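Local coordinates for protein PaxB (Photorhabdus luminescens, PDB 6EK4) that probably serves as one component of a two-component alpha-helical pore-forming toxin of the YaxAB kind, acting with a partner protein to perforate target membranes, at residues 98-101 / 102-106; 80-83 / 84-88; 262-265 / 266-270. One frame throughout, in Å; residues are numbered along the deposited sequence.

Interaction 1: residues 98-101 / 102-106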
loop_
_atom_site.group_PDB
_atom_site.type_symbol
_atom_site.label_atom_id
_atom_site.label_comp_id
_atom_site.label_asym_id
_atom_site.label_seq_id
_atom_site.Cartn_x
_atom_site.Cartn_y
_atom_site.Cartn_z
ATOM N N ASP A 98 62.838 6.568 40.555
ATOM C CA ASP A 98 62.413 5.209 40.901
ATOM C C ASP A 98 61.184 5.209 41.812
ATOM O O ASP A 98 60.188 4.546 41.516
ATOM C CB ASP A 98 63.560 4.451 41.576
ATOM C CG ASP A 98 63.252 2.974 41.775
ATOM O OD1 ASP A 98 63.590 2.437 42.851
ATOM O OD2 ASP A 98 62.670 2.350 40.861
ATOM N N GLU A 99 61.262 5.948 42.915
ATOM C CA GLU A 99 60.179 5.983 43.905
ATOM C C GLU A 99 58.863 6.506 43.327
ATOM O O GLU A 99 57.800 5.944 43.596
ATOM C CB GLU A 99 60.578 6.821 45.130
ATOM C CG GLU A 99 61.287 6.037 46.228
ATOM C CD GLU A 99 62.619 5.452 45.789
ATOM O OE1 GLU A 99 62.906 4.292 46.153
ATOM O OE2 GLU A 99 63.381 6.147 45.083
ATOM N N THR A 100 58.939 7.574 42.535
ATOM C CA THR A 100 57.748 8.233 41.999
ATOM C C THR A 100 57.486 7.865 40.538
ATOM O O THR A 100 56.393 7.415 40.196
ATOM C CB THR A 100 57.863 9.768 42.117
ATOM O OG1 THR A 100 58.130 10.127 43.479
ATOM C CG2 THR A 100 56.575 10.452 41.661
ATOM N N ARG A 101 58.491 8.053 39.685
ATOM C CA ARG A 101 58.306 7.929 38.236
ATOM C C ARG A 101 58.023 6.489 37.799
ATOM O O ARG A 101 57.084 6.247 37.038
ATOM C CB ARG A 101 59.516 8.490 37.480
ATOM C CG ARG A 101 59.186 8.983 36.079
ATOM C CD ARG A 101 60.365 9.692 35.430
ATOM N NE ARG A 101 59.930 10.684 34.445
ATOM C CZ ARG A 101 59.502 11.914 34.734
ATOM N NH1 ARG A 101 59.131 12.729 33.752
ATOM N NH2 ARG A 101 59.433 12.340 35.993
ATOM N N ASN A 102 58.824 5.542 38.282
ATOM C CA ASN A 102 58.634 4.126 37.946
ATOM C C ASN A 102 57.324 3.564 38.504
ATOM O O ASN A 102 56.662 2.755 37.850
ATOM C CB ASN A 102 59.819 3.289 38.445
ATOM C CG ASN A 102 59.755 1.842 37.982
ATOM O OD1 ASN A 102 59.021 1.030 38.546
ATOM N ND2 ASN A 102 60.537 1.510 36.962
ATOM N N THR A 103 56.958 3.998 39.707
ATOM C CA THR A 103 55.742 3.523 40.370
ATOM C C THR A 103 54.483 4.070 39.693
ATOM O O THR A 103 53.521 3.331 39.482
ATOM C CB THR A 103 55.729 3.911 41.864
ATOM O OG1 THR A 103 57.029 3.693 42.429
ATOM C CG2 THR A 103 54.703 3.084 42.632
ATOM N N LEU A 104 54.496 5.359 39.358
ATOM C CA LEU A 104 53.361 6.002 38.684
ATOM C C LEU A 104 53.109 5.429 37.286
ATOM O O LEU A 104 51.960 5.354 36.847
ATOM C CB LEU A 104 53.560 7.522 38.597
ATOM C CG LEU A 104 53.359 8.321 39.890
ATOM C CD1 LEU A 104 53.857 9.749 39.717
ATOM C CD2 LEU A 104 51.902 8.313 40.330
ATOM N N LEU A 105 54.178 5.040 36.592
ATOM C CA LEU A 105 54.050 4.366 35.295
ATOM C C LEU A 105 53.328 3.025 35.435
ATOM O O LEU A 105 52.472 2.689 34.615
ATOM C CB LEU A 105 55.419 4.151 34.629
ATOM C CG LEU A 105 55.783 5.114 33.494
ATOM C CD1 LEU A 105 56.138 6.493 34.024
ATOM C CD2 LEU A 105 56.934 4.555 32.669
ATOM N N GLU A 106 53.677 2.271 36.475
ATOM C CA GLU A 106 53.056 0.970 36.730
ATOM C C GLU A 106 51.599 1.113 37.183
ATOM O O GLU A 106 50.790 0.203 36.985
ATOM C CB GLU A 106 53.862 0.188 37.770
ATOM C CG GLU A 106 53.541 -1.299 37.807
ATOM C CD GLU A 106 54.475 -2.091 38.707
ATOM O OE1 GLU A 106 55.432 -1.504 39.261
ATOM O OE2 GLU A 106 54.250 -3.310 38.858
#
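The backbone of residues 98-106 turns from a loop into the first turns of helix 101-141, with Leu104 N bonded to Thr100 O at 2.9 Å and Leu105 N to Arg101 O at 3.2 Å. Both bonds have the i to i+4 spacing of an alpha-helix, and they bring the side chains of this N-terminal region into pairs four residues apart. The hydroxyl of Thr103 adds a side-chain bond of the same spacing, giving its proton to Glu99 O over 2.7 Å. It comes down on that carbonyl from above, 55° out of the carbonyl plane, and not along a lone pair. The torsion of Thr103 explains this approach: OG1 lies beside the residue's own backbone N (chi1 -42°), which turns it back toward the start of the helix, while CG2 takes the place opposite the N.

The other pairs show how a helix start mixes polar and apolar contacts. Thr100 and Leu104 run alongside each other, and the methyl CG2 of Thr100 rests on CD1 of Leu104 at 3.4 Å. Asp98 and Asn102 also point the same way, but their flat ends are turned 63° apart. The approach of this pair is through carbon, OD2 of Asp98 lying 3.9 Å from CB of Asn102.

This is a surface contact far from the centre of the chain. Leu91, in the loop that precedes the helix, lies against Arg101, Leu104 and Leu105, and the extended side chain of Arg101 carries its guanidinium to a long, weak ion pair with Glu95. Beside Leu104, Leu105 curls back over the turn, and its CD1 methyl stands 3.2 Å from Arg101 O.

Interaction 2: residues 80-83 / 84-88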
loop_
_atom_site.group_PDB
_atom_site.type_symbol
_atom_site.label_atom_id
_atom_site.label_comp_id
_atom_site.label_asym_id
_atom_site.label_seq_id
_atom_site.Cartn_x
_atom_site.Cartn_y
_atom_site.Cartn_z
ATOM N N TYR A 80 39.731 5.771 36.668
ATOM C CA TYR A 80 40.913 5.968 35.817
ATOM C C TYR A 80 40.836 7.171 34.869
ATOM O O TYR A 80 41.872 7.699 34.474
ATOM C CB TYR A 80 41.277 4.689 35.039
ATOM C CG TYR A 80 40.145 4.035 34.271
ATOM C CD1 TYR A 80 39.658 4.595 33.092
ATOM C CD2 TYR A 80 39.580 2.841 34.711
ATOM C CE1 TYR A 80 38.632 3.993 32.384
ATOM C CE2 TYR A 80 38.552 2.232 34.010
ATOM C CZ TYR A 80 38.081 2.811 32.847
ATOM O OH TYR A 80 37.059 2.210 32.147
ATOM N N PHE A 81 39.630 7.612 34.517
ATOM C CA PHE A 81 39.472 8.780 33.639
ATOM C C PHE A 81 40.080 10.052 34.233
ATOM O O PHE A 81 40.754 10.808 33.530
ATOM C CB PHE A 81 37.996 9.021 33.299
ATOM C CG PHE A 81 37.512 8.229 32.119
ATOM C CD1 PHE A 81 37.851 8.612 30.829
ATOM C CD2 PHE A 81 36.720 7.101 32.293
ATOM C CE1 PHE A 81 37.411 7.888 29.734
ATOM C CE2 PHE A 81 36.276 6.374 31.201
ATOM C CZ PHE A 81 36.622 6.767 29.921
ATOM N N LEU A 82 39.846 10.278 35.523
ATOM C CA LEU A 82 40.338 11.480 36.200
ATOM C C LEU A 82 41.785 11.297 36.660
ATOM O O LEU A 82 42.614 12.189 36.476
ATOM C CB LEU A 82 39.442 11.829 37.397
ATOM C CG LEU A 82 39.241 13.318 37.708
ATOM C CD1 LEU A 82 38.379 13.481 38.952
ATOM C CD2 LEU A 82 40.560 14.060 37.876
ATOM N N THR A 83 42.086 10.144 37.252
ATOM C CA THR A 83 43.408 9.902 37.838
ATOM C C THR A 83 44.530 9.735 36.806
ATOM O O THR A 83 45.698 9.941 37.138
ATOM C CB THR A 83 43.397 8.680 38.780
ATOM O OG1 THR A 83 42.811 7.559 38.110
ATOM C CG2 THR A 83 42.601 8.984 40.041
ATOM N N LEU A 84 44.190 9.367 35.571
ATOM C CA LEU A 84 45.192 9.286 34.498
ATOM C C LEU A 84 45.669 10.675 34.075
ATOM O O LEU A 84 46.852 10.862 33.789
ATOM C CB LEU A 84 44.659 8.518 33.281
ATOM C CG LEU A 84 44.676 6.988 33.370
ATOM C CD1 LEU A 84 43.902 6.382 32.207
ATOM C CD2 LEU A 84 46.098 6.450 33.404
ATOM N N THR A 85 44.750 11.641 34.027
ATOM C CA THR A 85 45.115 13.042 33.799
ATOM C C THR A 85 45.970 13.574 34.951
ATOM O O THR A 85 46.929 14.312 34.726
ATOM C CB THR A 85 43.876 13.956 33.621
ATOM O OG1 THR A 85 42.737 13.363 34.256
ATOM C CG2 THR A 85 43.559 14.184 32.146
ATOM N N GLU A 86 45.620 13.189 36.177
ATOM C CA GLU A 86 46.387 13.580 37.363
ATOM C C GLU A 86 47.765 12.911 37.405
ATOM O O GLU A 86 48.725 13.501 37.905
ATOM C CB GLU A 86 45.604 13.263 38.640
ATOM C CG GLU A 86 44.358 14.121 38.820
ATOM C CD GLU A 86 43.566 13.780 40.071
ATOM O OE1 GLU A 86 43.759 12.680 40.633
ATOM O OE2 GLU A 86 42.739 14.616 40.493
ATOM N N ILE A 87 47.859 11.686 36.889
ATOM C CA ILE A 87 49.146 10.993 36.772
ATOM C C ILE A 87 50.024 11.682 35.729
ATOM O O ILE A 87 51.154 12.063 36.025
ATOM C CB ILE A 87 48.969 9.494 36.420
ATOM C CG1 ILE A 87 48.586 8.701 37.675
ATOM C CG2 ILE A 87 50.248 8.909 35.825
ATOM C CD1 ILE A 87 48.012 7.328 37.391
ATOM N N ASP A 88 49.491 11.846 34.521
ATOM C CA ASP A 88 50.252 12.407 33.398
ATOM C C ASP A 88 50.693 13.856 33.622
ATOM O O ASP A 88 51.745 14.262 33.126
ATOM C CB ASP A 88 49.445 12.314 32.096
ATOM C CG ASP A 88 49.228 10.879 31.635
ATOM O OD1 ASP A 88 49.926 9.966 32.128
ATOM O OD2 ASP A 88 48.354 10.663 30.768
#
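Two flat groups carry the contact across the turn, the carbonyl of Leu82 and the carboxylate of Glu86, and each is approached in more than one way. Glu86 N reaches Leu82 O in the carbonyl plane at 3.2 Å. Thr85 OG1 donates to the same oxygen from above that plane, 38° out of it, over a separation that is short and not precisely determined. One face of the Glu86 carboxylate looks onto Leu82, whose CD2 methyl lies 3.7 Å from CD of Glu86. Toward the OE1 end, and on that same side, comes CG2 of Thr83, 3.9 Å from OE1 of Glu86.

The setting is the first half of the short helix 80-90, where backbone bonds from Leu84 N to Tyr80 O and from Ile87 N to Thr83 O carry the alpha-helical repeat. Thr83 has its OG1 placed between its own backbone N and carbonyl carbon (chi1 51°); this hydroxyl bonds to Asp79 O, just ahead of the helix, and leaves CG2 for Glu86. On another side, CB of Tyr80 meets CD1 of Leu84 at 4.2 Å. The tyrosine ring itself leads away to helix 101-141, resting on His111 and Leu115 with its OH bonded to Asp118, while helix 326-348 touches Phe81 and Leu84.

The chemistry thus divides around the helix. Buried Tyr80 and Leu84 join it to its neighbours, whereas on the exposed side the carboxylate of Glu86 meets the side chains of Leu82 and Thr83 through methyl groups, an approach that adds van der Waals contact and not a polar bond.

Interaction 3: residues 262-265 / 266-270; sequences NQIN and KDCDD
Gln263 starts with CG opposite its backbone N and then bends at the next bond (chi2 58°), which carries its amide forward along the helix to Asp267. The aspartate meets it halfway, because its CG sits beside its own N and turns the carboxylate back toward the previous turn. The result is a hydrogen bond of 3.0 Å from Gln263 NE2 to Asp267 OD1. It is somewhat bent, with an N-H...O angle of 134°. The acceptor lies in the plane of the glutamine amide, yet the amide nitrogen comes to OD1 from above the carboxylate plane, 42° out of it. This is a side-chain bridge of i to i+4 spacing on an alpha-helix, laid over the backbone bond from Asp267 N to Gln263 O, also 3.0 Å.

The other end of the same amide faces Lys266. That chain bends at its third torsion and folds back along the helix, so that its NZ comes within 3.9 Å of Gln263 OE1, too far to be more than a favourable approach. Its CE is 3.9 Å from Asn262 ND2, and it crosses both amide side chains at a slant. Gln263 therefore turns its oxygen toward a cationic neighbour and its N-H toward an anionic one, an orientation that both charges would be expected to favour.

Round the helix the character changes to apolar, with CG2 of Ile264 4.2 Å from SG of Cys268. These two residues are buried against helix 149-193: Gln170 touches both, and Lys174 and Leu177 also touch Ile264. Asn265, next to Ile264, uses OD1 to accept a hydrogen bond from Lys174 of helix 149-193, which ties the long helix 247-321 to its neighbour.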
loop_
_atom_site.group_PDB
_atom_site.type_symbol
_atom_site.label_atom_id
_atom_site.label_comp_id
_atom_site.label_asym_id
_atom_site.label_seq_id
_atom_site.Cartn_x
_atom_site.Cartn_y
_atom_site.Cartn_z
ATOM N N ASN A 262 -34.224 -7.761 -20.466
ATOM C CA ASN A 262 -34.057 -8.540 -19.241
ATOM C C ASN A 262 -32.770 -9.361 -19.260
ATOM O O ASN A 262 -32.089 -9.478 -18.242
ATOM C CB ASN A 262 -35.261 -9.461 -19.023
ATOM C CG ASN A 262 -35.124 -10.322 -17.778
ATOM O OD1 ASN A 262 -34.824 -9.821 -16.693
ATOM N ND2 ASN A 262 -35.340 -11.625 -17.931
ATOM N N GLN A 263 -32.442 -9.921 -20.423
ATOM C CA GLN A 263 -31.209 -10.689 -20.593
ATOM C C GLN A 263 -29.967 -9.804 -20.453
ATOM O O GLN A 263 -28.958 -10.237 -19.895
ATOM C CB GLN A 263 -31.205 -11.399 -21.953
ATOM C CG GLN A 263 -30.015 -12.322 -22.191
ATOM C CD GLN A 263 -29.902 -13.421 -21.149
ATOM O OE1 GLN A 263 -30.783 -14.273 -21.029
ATOM N NE2 GLN A 263 -28.809 -13.407 -20.393
ATOM N N ILE A 264 -30.043 -8.575 -20.959
ATOM C CA ILE A 264 -28.935 -7.622 -20.845
ATOM C C ILE A 264 -28.748 -7.166 -19.393
ATOM O O ILE A 264 -27.614 -7.010 -18.931
ATOM C CB ILE A 264 -29.134 -6.405 -21.782
ATOM C CG1 ILE A 264 -28.972 -6.838 -23.243
ATOM C CG2 ILE A 264 -28.137 -5.296 -21.468
ATOM C CD1 ILE A 264 -29.541 -5.859 -24.248
ATOM N N ASN A 265 -29.854 -6.955 -18.682
ATOM C CA ASN A 265 -29.799 -6.612 -17.255
ATOM C C ASN A 265 -29.143 -7.711 -16.425
ATOM O O ASN A 265 -28.366 -7.420 -15.515
ATOM C CB ASN A 265 -31.199 -6.311 -16.703
ATOM C CG ASN A 265 -31.690 -4.922 -17.069
ATOM O OD1 ASN A 265 -30.947 -3.945 -16.983
ATOM N ND2 ASN A 265 -32.953 -4.827 -17.467
ATOM N N LYS A 266 -29.460 -8.965 -16.741
ATOM C CA LYS A 266 -28.834 -10.111 -16.079
ATOM C C LYS A 266 -27.341 -10.191 -16.395
ATOM O O LYS A 266 -26.529 -10.444 -15.503
ATOM C CB LYS A 266 -29.529 -11.421 -16.472
ATOM C CG LYS A 266 -30.900 -11.606 -15.838
ATOM C CD LYS A 266 -31.435 -13.020 -16.012
ATOM C CE LYS A 266 -31.858 -13.295 -17.446
ATOM N NZ LYS A 266 -32.542 -14.610 -17.578
ATOM N N ASP A 267 -26.984 -9.969 -17.660
ATOM C CA ASP A 267 -25.581 -9.999 -18.088
ATOM C C ASP A 267 -24.765 -8.858 -17.476
ATOM O O ASP A 267 -23.593 -9.043 -17.142
ATOM C CB ASP A 267 -25.474 -9.957 -19.618
ATOM C CG ASP A 267 -25.992 -11.228 -20.283
ATOM O OD1 ASP A 267 -26.159 -12.254 -19.590
ATOM O OD2 ASP A 267 -26.231 -11.200 -21.509
ATOM N N CYS A 268 -25.383 -7.686 -17.331
ATOM C CA CYS A 268 -24.727 -6.540 -16.690
ATOM C C CYS A 268 -24.504 -6.766 -15.194
ATOM O O CYS A 268 -23.500 -6.317 -14.644
ATOM C CB CYS A 268 -25.523 -5.250 -16.911
ATOM S SG CYS A 268 -25.269 -4.500 -18.536
ATOM N N ASP A 269 -25.441 -7.453 -14.542
ATOM C CA ASP A 269 -25.294 -7.805 -13.126
ATOM C C ASP A 269 -24.133 -8.774 -12.907
ATOM O O ASP A 269 -23.383 -8.633 -11.943
ATOM C CB ASP A 269 -26.591 -8.404 -12.569
ATOM C CG ASP A 269 -27.664 -7.357 -12.324
ATOM O OD1 ASP A 269 -27.544 -6.234 -12.859
ATOM O OD2 ASP A 269 -28.631 -7.659 -11.592
ATOM N N ASP A 270 -23.990 -9.749 -13.802
ATOM C CA ASP A 270 -22.871 -10.693 -13.742
ATOM C C ASP A 270 -21.528 -10.008 -14.016
ATOM O O ASP A 270 -20.518 -10.365 -13.409
ATOM C CB ASP A 270 -23.080 -11.853 -14.723
ATOM C CG ASP A 270 -24.177 -12.810 -14.279
ATOM O OD1 ASP A 270 -24.193 -13.198 -13.089
ATOM O OD2 ASP A 270 -25.018 -13.184 -15.125
#

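Interactions 1 and 2 lie far out toward one end of an elongated helical chain, about 14 Å apart between centres, and touch where Ile87 of helix 80-90 packs on the backbone of Leu104 in helix 101-141. Interaction 3 lies on the other side of the chain's centre and nearer to it, its own centre about 103 Å from that of interaction 1. The first is wholly a surface contact at a helix start. The other two each combine buried apolar residues facing neighbouring helices with an exposed polar side. Threonine hydroxyls bond to backbone carbonyls in interactions 1 and 2, whereas only in interaction 3 do two side chains of the paired segments hydrogen-bond to each other.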